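Local coordinates for protein endosialidase (Enterobacteria phage phi92, PDB 4HIZ) that probably cleaves the alpha-2,8 and alpha-2,9 linkages of polysialic acid as a trimeric bacteriophage endosialidase with a beta-propeller catalytic domain, at residues A[137-140]-A[144-147]; A[38-43]-A[51-56]. One frame throughout, in Å; residues are numbered along the deposited sequence.

Contact 1 of 2, residues A[137-140]-A[144-147]; sequences PDYT and VNYH. With FRU (beta-D-fructofuranose), chain G; EDO (1,2-ethanediol), chain P.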
loop_
_atom_site.group_PDB
_atom_site.type_symbol
_atom_site.label_atom_id
_atom_site.label_comp_id
_atom_site.label_asym_id
_atom_site.label_seq_id
_atom_site.Cartn_x
_atom_site.Cartn_y
_atom_site.Cartn_z
ATOM N N PRO A 137 29.576 -0.612 -7.187
ATOM C CA PRO A 137 30.305 0.497 -6.561
ATOM C C PRO A 137 31.057 1.333 -7.579
ATOM O O PRO A 137 31.309 2.501 -7.320
ATOM C CB PRO A 137 31.280 -0.208 -5.609
ATOM C CG PRO A 137 31.373 -1.598 -6.099
ATOM C CD PRO A 137 30.012 -1.920 -6.682
ATOM N N ASP A 138 31.385 0.754 -8.728
ATOM C CA ASP A 138 32.038 1.505 -9.790
ATOM C C ASP A 138 31.095 1.889 -10.944
ATOM O O ASP A 138 31.536 2.076 -12.100
ATOM C CB ASP A 138 33.197 0.673 -10.316
ATOM C CG ASP A 138 34.150 0.245 -9.205
ATOM O OD1 ASP A 138 34.444 1.083 -8.326
ATOM O OD2 ASP A 138 34.577 -0.930 -9.177
ATOM N N TYR A 139 29.798 2.006 -10.651
ATOM C CA TYR A 139 28.803 2.326 -11.674
ATOM C C TYR A 139 29.153 3.592 -12.447
ATOM O O TYR A 139 29.103 3.614 -13.688
ATOM C CB TYR A 139 27.470 2.544 -10.947
ATOM C CG TYR A 139 26.236 2.744 -11.830
ATOM C CD1 TYR A 139 25.511 1.647 -12.268
ATOM C CD2 TYR A 139 25.800 4.025 -12.195
ATOM C CE1 TYR A 139 24.386 1.788 -13.058
ATOM C CE2 TYR A 139 24.634 4.202 -12.990
ATOM C CZ TYR A 139 23.932 3.079 -13.416
ATOM O OH TYR A 139 22.795 3.187 -14.178
ATOM N N THR A 140 29.524 4.646 -11.720
ATOM C CA THR A 140 29.870 5.898 -12.382
ATOM C C THR A 140 31.286 5.907 -12.982
ATOM O O THR A 140 31.493 6.279 -14.158
ATOM C CB THR A 140 29.687 7.080 -11.436
ATOM O OG1 THR A 140 28.308 7.151 -11.065
ATOM C CG2 THR A 140 30.082 8.375 -12.135
ATOM N N VAL A 144 29.641 0.366 -15.412
ATOM C CA VAL A 144 29.235 -1.023 -15.406
ATOM C C VAL A 144 28.201 -1.234 -14.292
ATOM O O VAL A 144 28.077 -0.408 -13.370
ATOM C CB VAL A 144 30.413 -1.984 -15.079
ATOM C CG1 VAL A 144 31.446 -1.948 -16.236
ATOM C CG2 VAL A 144 31.091 -1.624 -13.740
ATOM N N ASN A 145 27.462 -2.327 -14.380
ATOM C CA ASN A 145 26.555 -2.679 -13.265
ATOM C C ASN A 145 26.303 -4.186 -13.251
ATOM O O ASN A 145 26.658 -4.904 -14.211
ATOM C CB ASN A 145 25.230 -1.881 -13.355
ATOM C CG ASN A 145 24.430 -1.933 -12.053
ATOM O OD1 ASN A 145 24.981 -2.105 -10.957
ATOM N ND2 ASN A 145 23.135 -1.771 -12.177
ATOM N N TYR A 146 25.650 -4.674 -12.192
ATOM C CA TYR A 146 25.465 -6.107 -12.030
ATOM C C TYR A 146 24.307 -6.685 -12.866
ATOM O O TYR A 146 23.480 -5.924 -13.391
ATOM C CB TYR A 146 25.254 -6.401 -10.568
ATOM C CG TYR A 146 26.440 -6.145 -9.673
ATOM C CD1 TYR A 146 27.678 -6.789 -9.903
ATOM C CD2 TYR A 146 26.321 -5.300 -8.572
ATOM C CE1 TYR A 146 28.753 -6.594 -9.042
ATOM C CE2 TYR A 146 27.397 -5.092 -7.693
ATOM C CZ TYR A 146 28.599 -5.752 -7.926
ATOM O OH TYR A 146 29.654 -5.552 -7.056
ATOM N N HIS A 147 24.255 -8.017 -12.970
ATOM C CA HIS A 147 23.263 -8.723 -13.778
ATOM C C HIS A 147 23.351 -10.198 -13.360
ATOM O O HIS A 147 24.405 -10.678 -12.961
ATOM C CB HIS A 147 23.688 -8.559 -15.258
ATOM C CG HIS A 147 22.784 -9.204 -16.258
ATOM N ND1 HIS A 147 22.963 -10.496 -16.719
ATOM C CD2 HIS A 147 21.748 -8.691 -16.966
ATOM C CE1 HIS A 147 22.048 -10.760 -17.637
ATOM N NE2 HIS A 147 21.298 -9.680 -17.804
HETATM C C1 FRU G . 35.331 -4.268 -7.553
HETATM C C2 FRU G . 34.540 -5.361 -6.988
HETATM C C3 FRU G . 33.633 -6.182 -7.741
HETATM C C4 FRU G . 32.937 -6.977 -6.708
HETATM C C5 FRU G . 32.930 -6.023 -5.550
HETATM C C6 FRU G . 32.673 -6.639 -4.182
HETATM O O1 FRU G . 34.362 -3.238 -7.563
HETATM O O2 FRU G . 35.633 -6.376 -6.973
HETATM O O3 FRU G . 34.162 -6.913 -8.876
HETATM O O4 FRU G . 31.589 -7.322 -7.160
HETATM O O5 FRU G . 34.214 -5.355 -5.573
HETATM O O6 FRU G . 33.783 -7.383 -3.791
HETATM C C1 EDO P . 18.559 -8.601 -19.265
HETATM O O1 EDO P . 19.673 -9.149 -19.973
HETATM C C2 EDO P . 18.571 -7.101 -19.484
HETATM O O2 EDO P . 18.728 -6.924 -20.898
#

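Contact 2 of 2, residues A[38-43]-A[51-56]; sequences TTLPDI and FVYERI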
loop_
_atom_site.group_PDB
_atom_site.type_symbol
_atom_site.label_atom_id
_atom_site.label_comp_id
_atom_site.label_asym_id
_atom_site.label_seq_id
_atom_site.Cartn_x
_atom_site.Cartn_y
_atom_site.Cartn_z
ATOM N N THR A 38 -11.870 -26.130 -36.605
ATOM C CA THR A 38 -11.512 -25.336 -37.763
ATOM C C THR A 38 -11.163 -23.884 -37.378
ATOM O O THR A 38 -10.395 -23.189 -38.061
ATOM C CB THR A 38 -12.720 -25.312 -38.728
ATOM O OG1 THR A 38 -13.866 -24.791 -38.026
ATOM C CG2 THR A 38 -13.048 -26.729 -39.221
ATOM N N THR A 39 -11.750 -23.431 -36.286
ATOM C CA THR A 39 -11.529 -22.079 -35.805
ATOM C C THR A 39 -11.781 -22.156 -34.326
ATOM O O THR A 39 -12.534 -23.047 -33.890
ATOM C CB THR A 39 -12.522 -21.103 -36.455
ATOM O OG1 THR A 39 -12.304 -19.787 -35.935
ATOM C CG2 THR A 39 -13.946 -21.491 -36.128
ATOM N N LEU A 40 -11.185 -21.273 -33.522
ATOM C CA LEU A 40 -11.405 -21.408 -32.064
ATOM C C LEU A 40 -12.838 -21.082 -31.709
ATOM O O LEU A 40 -13.378 -20.088 -32.211
ATOM C CB LEU A 40 -10.446 -20.541 -31.223
ATOM C CG LEU A 40 -8.980 -20.986 -31.337
ATOM C CD1 LEU A 40 -8.074 -20.058 -30.547
ATOM C CD2 LEU A 40 -8.805 -22.419 -30.833
ATOM N N PRO A 41 -13.458 -21.903 -30.836
ATOM C CA PRO A 41 -14.832 -21.647 -30.414
ATOM C C PRO A 41 -14.830 -20.649 -29.256
ATOM O O PRO A 41 -13.801 -20.040 -28.959
ATOM C CB PRO A 41 -15.288 -23.020 -29.935
ATOM C CG PRO A 41 -14.046 -23.596 -29.280
ATOM C CD PRO A 41 -12.907 -23.135 -30.208
ATOM N N ASP A 42 -15.973 -20.479 -28.616
ATOM C CA ASP A 42 -16.053 -19.601 -27.466
ATOM C C ASP A 42 -15.485 -20.365 -26.262
ATOM O O ASP A 42 -16.220 -21.011 -25.518
ATOM C CB ASP A 42 -17.517 -19.246 -27.233
ATOM C CG ASP A 42 -17.694 -18.113 -26.235
ATOM O OD1 ASP A 42 -16.706 -17.712 -25.578
ATOM O OD2 ASP A 42 -18.839 -17.633 -26.116
ATOM N N ILE A 43 -14.171 -20.301 -26.087
ATOM C CA ILE A 43 -13.495 -21.095 -25.061
ATOM C C ILE A 43 -14.031 -20.870 -23.636
ATOM O O ILE A 43 -14.110 -21.809 -22.839
ATOM C CB ILE A 43 -11.967 -20.892 -25.188
ATOM C CG1 ILE A 43 -11.494 -21.489 -26.508
ATOM C CG2 ILE A 43 -11.195 -21.597 -24.020
ATOM C CD1 ILE A 43 -10.040 -21.122 -26.830
ATOM N N PHE A 51 -8.752 -27.691 -27.433
ATOM C CA PHE A 51 -9.068 -27.531 -28.853
ATOM C C PHE A 51 -7.778 -27.487 -29.655
ATOM O O PHE A 51 -6.936 -26.620 -29.433
ATOM C CB PHE A 51 -9.855 -26.223 -29.064
ATOM C CG PHE A 51 -11.047 -26.109 -28.147
ATOM C CD1 PHE A 51 -12.238 -26.730 -28.466
ATOM C CD2 PHE A 51 -10.950 -25.427 -26.930
ATOM C CE1 PHE A 51 -13.341 -26.655 -27.595
ATOM C CE2 PHE A 51 -12.037 -25.363 -26.057
ATOM C CZ PHE A 51 -13.231 -25.985 -26.395
ATOM N N VAL A 52 -7.616 -28.425 -30.579
ATOM C CA VAL A 52 -6.438 -28.408 -31.462
ATOM C C VAL A 52 -6.765 -27.581 -32.692
ATOM O O VAL A 52 -7.756 -27.841 -33.399
ATOM C CB VAL A 52 -6.043 -29.808 -31.918
ATOM C CG1 VAL A 52 -4.756 -29.727 -32.772
ATOM C CG2 VAL A 52 -5.853 -30.705 -30.698
ATOM N N TYR A 53 -5.933 -26.588 -32.961
ATOM C CA TYR A 53 -6.257 -25.573 -33.973
ATOM C C TYR A 53 -4.977 -25.174 -34.702
ATOM O O TYR A 53 -3.923 -24.997 -34.073
ATOM C CB TYR A 53 -6.872 -24.346 -33.268
ATOM C CG TYR A 53 -7.032 -23.126 -34.158
ATOM C CD1 TYR A 53 -7.786 -23.189 -35.329
ATOM C CD2 TYR A 53 -6.440 -21.903 -33.812
ATOM C CE1 TYR A 53 -7.930 -22.051 -36.160
ATOM C CE2 TYR A 53 -6.589 -20.767 -34.608
ATOM C CZ TYR A 53 -7.328 -20.846 -35.786
ATOM O OH TYR A 53 -7.466 -19.728 -36.574
ATOM N N GLU A 54 -5.052 -25.043 -36.025
ATOM C CA GLU A 54 -3.899 -24.575 -36.811
ATOM C C GLU A 54 -4.085 -23.120 -37.261
ATOM O O GLU A 54 -4.520 -22.846 -38.393
ATOM C CB GLU A 54 -3.676 -25.474 -38.036
ATOM C CG GLU A 54 -3.340 -26.918 -37.657
ATOM C CD GLU A 54 -3.134 -27.847 -38.846
ATOM O OE1 GLU A 54 -2.951 -27.378 -39.996
ATOM O OE2 GLU A 54 -3.149 -29.078 -38.608
ATOM N N ARG A 55 -3.727 -22.191 -36.377
ATOM C CA ARG A 55 -3.702 -20.769 -36.728
ATOM C C ARG A 55 -2.852 -20.571 -37.983
ATOM O O ARG A 55 -3.240 -19.863 -38.942
ATOM C CB ARG A 55 -3.094 -19.960 -35.577
ATOM C CG ARG A 55 -3.217 -18.439 -35.798
ATOM C CD ARG A 55 -2.500 -17.638 -34.706
ATOM N NE ARG A 55 -1.053 -17.656 -34.900
ATOM C CZ ARG A 55 -0.369 -16.771 -35.622
ATOM N NH1 ARG A 55 -1.008 -15.752 -36.227
ATOM N NH2 ARG A 55 0.961 -16.900 -35.737
ATOM N N ILE A 56 -1.698 -21.243 -37.975
ATOM C CA ILE A 56 -0.813 -21.289 -39.117
ATOM C C ILE A 56 -0.896 -22.709 -39.671
ATOM O O ILE A 56 -0.701 -23.676 -38.928
ATOM C CB ILE A 56 0.639 -20.973 -38.708
ATOM C CG1 ILE A 56 0.749 -19.581 -38.071
ATOM C CG2 ILE A 56 1.577 -21.070 -39.927
ATOM C CD1 ILE A 56 0.233 -18.413 -38.965
HETATM O O HOH W 1 -10.125 -19.094 -37.679
#

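Contact 1 of 2, residues A[137-140]-A[144-147]
Tyr139 lies against the start of strand 144-154, and here the packing is close: its CA points a hydrogen at the carbonyl of Val144 (Tyr139 CA to Val144 O 3.3 Å, 158° at the hydrogen), a CH-O contact where no conventional hydrogen bond joins the segments. That carbonyl oxygen is buried and has no other partner in the model. With CG anti to the backbone N (chi1 -174°), the tyrosine ring slants across the Asn145 side chain, whose CB comes to the ring edge 3.7 Å from Tyr139 CD1. The amide plane of Asn145 stands almost perpendicular to the ring, 86° away. Both polar ends are tied elsewhere, Tyr139 OH to the backbone N of Asn111 and Asn145 ND2 to the carbonyls of Val109 and Leu112, while Asn145 OD1 takes the N-H of His136 and, weakly, Tyr146 N at 2.9 Å. Val144 fits less snugly, its CG2 4.1 Å from Asp138 O. A short, weakly helical connection links the segments and leads into the outermost strand, within this chain, of a four-stranded antiparallel sheet, consistent with a blade of the catalytic beta-propeller. On the side of Pro137 and Asp138 the contact loosens toward the glycan pocket. Pro137 is exposed and meets Tyr146 chiefly through CD, 3.7 Å from Tyr146 OH, the two side chains crossing at about a right angle. A bound beta-D-fructofuranose spans this side: its O1 donates to Asp138 OD2 at 2.8 Å, and its O4 lies at the edge of the Tyr146 ring, 2.6 Å from Tyr146 OH. Glu176 holds the same sugar from outside the segments, and Trp178 meets the Tyr146 ring edge-to-face.

Contact 2 of 2, residues A[38-43]-A[51-56]
The loop 38-43 passes beside segment 51-56, part of strand 49-53, without a backbone hydrogen bond to it, the nearest CA pair, Thr38 and Tyr53, standing 6.5 Å apart. This loop links strands 33-36 and 49-53 in the N-terminal extension and folds back over two aromatic side chains of the second strand, Phe51 and Tyr53, which point toward it and carry the contact. Pro41 lays its CG over one face of Phe51, a CH-pi contact 3.7 Å from the ring centroid and 17° off the normal. Ile43 runs past the same ring in the opposite sense, with CG1 3.9 Å from Phe51 CE2. Leu40 crosses Tyr53 at about a right angle and sets CD2 3.7 Å from Tyr53 CB. The tyrosine CG is anti to the backbone N (chi1 170°), which carries the ring out along Thr38 and Thr39. Thr38 O sits near the ring plane at its edge, 3.3 Å from Tyr53 CE1, whereas Leu40 N lies over one face and Arg55 N over the other. At the polar end a single water links the segments, donating to Thr39 OG1 at 2.9 Å and hydrogen-bonded to Tyr53 OH at 2.9 Å. Asp42, centre of an inverse gamma turn, forms a salt bridge with Lys523 of a second subunit. Strand 49-53 runs between parallel strand 33-36 and antiparallel strand 61-64: Val52 bonds through its backbone to Phe35 and Val37, Phe51 to Tyr63 and Tyr53 to Leu61, while the side chains of Leu40 and Ile43 reach across to Tyr63 on strand 61-64.

In the fold
Contact 2 comes first in the chain, in the N-terminal extension; contact 1 follows in the catalytic beta-propeller. Their centres are about 48 Å apart and their nearest atoms about 28 Å, so neither touches the other. The centre of contact 1 is about 16 Å, and that of contact 2 about 39 Å, from the centre of the chain. Contact 1 supplies three of the seven residues of one glycan pocket, whereas contact 2 includes none of the residues of the glycan pockets or metal sites. Each also touches a neighbouring subunit: Tyr139 packs on Asp579 and Ile43 on Phe529 of another chain.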